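Uncharacterized NTF2-like protein (Mesorhizobium loti, PDB 3FH1) is of unknown function but has the NTF2-like fold of the SnoaL-like family, whose cone-shaped domain commonly encloses a pocket for small molecules. Local coordinates at residues A65-Q68 and L69-I73. Residues are numbered along the deposited sequence; the frame is centred on the assembly and turned at random. Where two conformers were deposited one is given.
Sequences ACVQ and LWSAI
Val67 O accepts two hydrogen bonds, both from Ser71. The amide Ser71 N reaches it at 2.8 Å. The hydroxyl Ser71 OG donates to the same Val67 O at 2.6 Å from above the carbonyl plane, on the face opposite the amide. The hydroxyl is placed there because OG lies beside its own backbone N (chi1 -63°) and so turns back one turn along the helix. It also rests against a methyl, with Val67 CG1 3.5 Å from Ser71 OG. In the deposited structure Ser71 has a second conformer, so this hydroxyl bond describes one of two states.

The other carbonyls of 65-68 take the amides four residues on. Trp70 N meets Cys66 O at 3.0 Å in a nearly straight bond (172°). Leu69 N is taken by Ala65 O, and Ala72 N by Gln68 O.

The Trp70 indole leans back over the preceding turn. Its CE3 lies 3.6 Å from Cys66 O, at an oblique approach, and its CZ3 packs on Cys66 CB at 4.1 Å. Its NE1 hydrogen-bonds an unidentified ligand, probably from the crystallisation liquor. Phe26 and Phe30 of helix 16-31 make edge-to-face contacts with the ring. Replacing Trp70 by an alanine is likely to leave Phe26, Phe30 and Cys66 CB without their aromatic neighbour, and the ligand without its NE1 donor.

Cys66, Leu69 and Trp70 touch Ile48 of strand 46-49, while Val67 and Ser71 lean on helix 38-41. The pattern is a regular alpha-helical i to i+4 bonding run with a serine hydroxyl bonded back to the carbonyl four residues earlier, here in a helix packed beside the curved sheet of an NTF2-like fold.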
ATOM      1  N   ALA A  65      -1.776  22.789  -1.560  1.00 19.83           N
ATOM      2  CA  ALA A  65      -1.066  22.058  -0.487  1.00 19.19           C
ATOM      3  C   ALA A  65      -0.349  20.826  -1.053  1.00 20.03           C
ATOM      4  O   ALA A  65       0.757  20.499  -0.623  1.00 21.16           O
ATOM      5  CB  ALA A  65      -2.042  21.641   0.607  1.00 20.51           C
ATOM      6  N   CYS A  66      -1.027  20.122  -1.954  1.00 21.50           N
ATOM      7  CA  CYS A  66      -0.464  18.883  -2.512  1.00 20.83           C
ATOM      8  C   CYS A  66       0.724  19.216  -3.405  1.00 21.60           C
ATOM      9  O   CYS A  66       1.763  18.592  -3.285  1.00 21.97           O
ATOM     10  CB  CYS A  66      -1.506  18.087  -3.253  1.00 22.11           C
ATOM     11  SG  CYS A  66      -2.794  17.468  -2.147  1.00 22.03           S
ATOM     12  N   VAL A  67       0.584  20.207  -4.283  1.00 19.63           N
ATOM     13  CA  VAL A  67       1.735  20.699  -5.095  1.00 19.86           C
ATOM     14  C   VAL A  67       2.887  21.154  -4.208  1.00 22.40           C
ATOM     15  O   VAL A  67       4.051  20.776  -4.445  1.00 21.98           O
ATOM     16  CB  VAL A  67       1.352  21.838  -6.096  1.00 19.94           C
ATOM     17  CG1 VAL A  67       2.647  22.450  -6.714  1.00 21.05           C
ATOM     18  CG2 VAL A  67       0.354  21.254  -7.191  1.00 23.03           C
ATOM     19  N   GLN A  68       2.594  21.907  -3.153  1.00 21.77           N
ATOM     20  CA  GLN A  68       3.677  22.432  -2.325  1.00 23.55           C
ATOM     21  C   GLN A  68       4.457  21.275  -1.685  1.00 23.12           C
ATOM     22  O   GLN A  68       5.696  21.322  -1.650  1.00 22.37           O
ATOM     23  CB  GLN A  68       3.145  23.349  -1.246  1.00 25.40           C
ATOM     24  CG  GLN A  68       4.213  24.056  -0.434  1.00 29.59           C
ATOM     25  CD  GLN A  68       3.588  25.158   0.449  1.00 37.77           C
ATOM     26  OE1 GLN A  68       2.755  25.967  -0.017  1.00 56.93           O
ATOM     27  NE2 GLN A  68       3.966  25.169   1.721  1.00 51.74           N
ATOM     28  N   LEU A  69       3.751  20.277  -1.160  1.00 21.34           N
ATOM     29  CA  LEU A  69       4.392  19.184  -0.456  1.00 21.51           C
ATOM     30  C   LEU A  69       5.229  18.355  -1.414  1.00 22.25           C
ATOM     31  O   LEU A  69       6.405  18.123  -1.190  1.00 22.84           O
ATOM     32  CB  LEU A  69       3.401  18.296   0.265  1.00 23.43           C
ATOM     33  CG  LEU A  69       3.968  17.029   0.995  1.00 23.80           C
ATOM     34  CD1 LEU A  69       4.798  17.421   2.142  1.00 29.66           C
ATOM     35  CD2 LEU A  69       2.872  16.083   1.427  1.00 25.02           C
ATOM     36  N   TRP A  70       4.623  17.915  -2.498  1.00 21.24           N
ATOM     37  CA  TRP A  70       5.361  17.111  -3.451  1.00 20.87           C
ATOM     38  C   TRP A  70       6.539  17.861  -4.105  1.00 21.63           C
ATOM     39  O   TRP A  70       7.581  17.265  -4.385  1.00 21.82           O
ATOM     40  CB  TRP A  70       4.420  16.559  -4.481  1.00 21.36           C
ATOM     41  CG  TRP A  70       3.704  15.334  -4.012  1.00 20.18           C
ATOM     42  CD1 TRP A  70       4.218  14.313  -3.253  1.00 23.23           C
ATOM     43  CD2 TRP A  70       2.364  14.943  -4.343  1.00 18.16           C
ATOM     44  NE1 TRP A  70       3.270  13.308  -3.108  1.00 25.61           N
ATOM     45  CE2 TRP A  70       2.159  13.663  -3.812  1.00 20.85           C
ATOM     46  CE3 TRP A  70       1.335  15.536  -5.097  1.00 23.67           C
ATOM     47  CZ2 TRP A  70       0.950  13.007  -3.945  1.00 23.52           C
ATOM     48  CZ3 TRP A  70       0.158  14.894  -5.214  1.00 25.94           C
ATOM     49  CH2 TRP A  70      -0.039  13.625  -4.635  1.00 25.29           C
ATOM     50  N   SER A  71       6.379  19.157  -4.365  0.50 20.18           N
ATOM     51  CA  SER A  71       7.461  19.983  -4.939  0.50 20.73           C
ATOM     52  C   SER A  71       8.677  20.039  -4.019  0.50 23.41           C
ATOM     53  O   SER A  71       9.832  19.980  -4.454  0.50 23.10           O
ATOM     54  CB  SER A  71       6.953  21.402  -5.229  0.50 20.84           C
ATOM     55  OG  SER A  71       5.930  21.380  -6.207  0.50 21.73           O
ATOM     56  N   ALA A  72       8.414  20.186  -2.735  1.00 21.76           N
ATOM     57  CA  ALA A  72       9.489  20.260  -1.766  1.00 23.04           C
ATOM     58  C   ALA A  72      10.202  18.904  -1.730  1.00 23.14           C
ATOM     59  O   ALA A  72      11.430  18.845  -1.634  1.00 26.96           O
ATOM     60  CB  ALA A  72       8.941  20.611  -0.383  1.00 25.53           C
ATOM     61  N   ILE A  73       9.419  17.835  -1.703  1.00 22.32           N
ATOM     62  CA  ILE A  73       9.958  16.462  -1.655  1.00 24.78           C
ATOM     63  C   ILE A  73      10.847  16.233  -2.865  1.00 25.79           C
ATOM     64  O   ILE A  73      11.966  15.737  -2.719  1.00 27.29           O
ATOM     65  CB  ILE A  73       8.875  15.377  -1.528  1.00 27.42           C
ATOM     66  CG1 ILE A  73       8.245  15.466  -0.122  1.00 24.32           C
ATOM     67  CG2 ILE A  73       9.489  13.946  -1.784  1.00 22.91           C
ATOM     68  CD1 ILE A  73       6.957  14.668   0.022  1.00 25.04           C
TER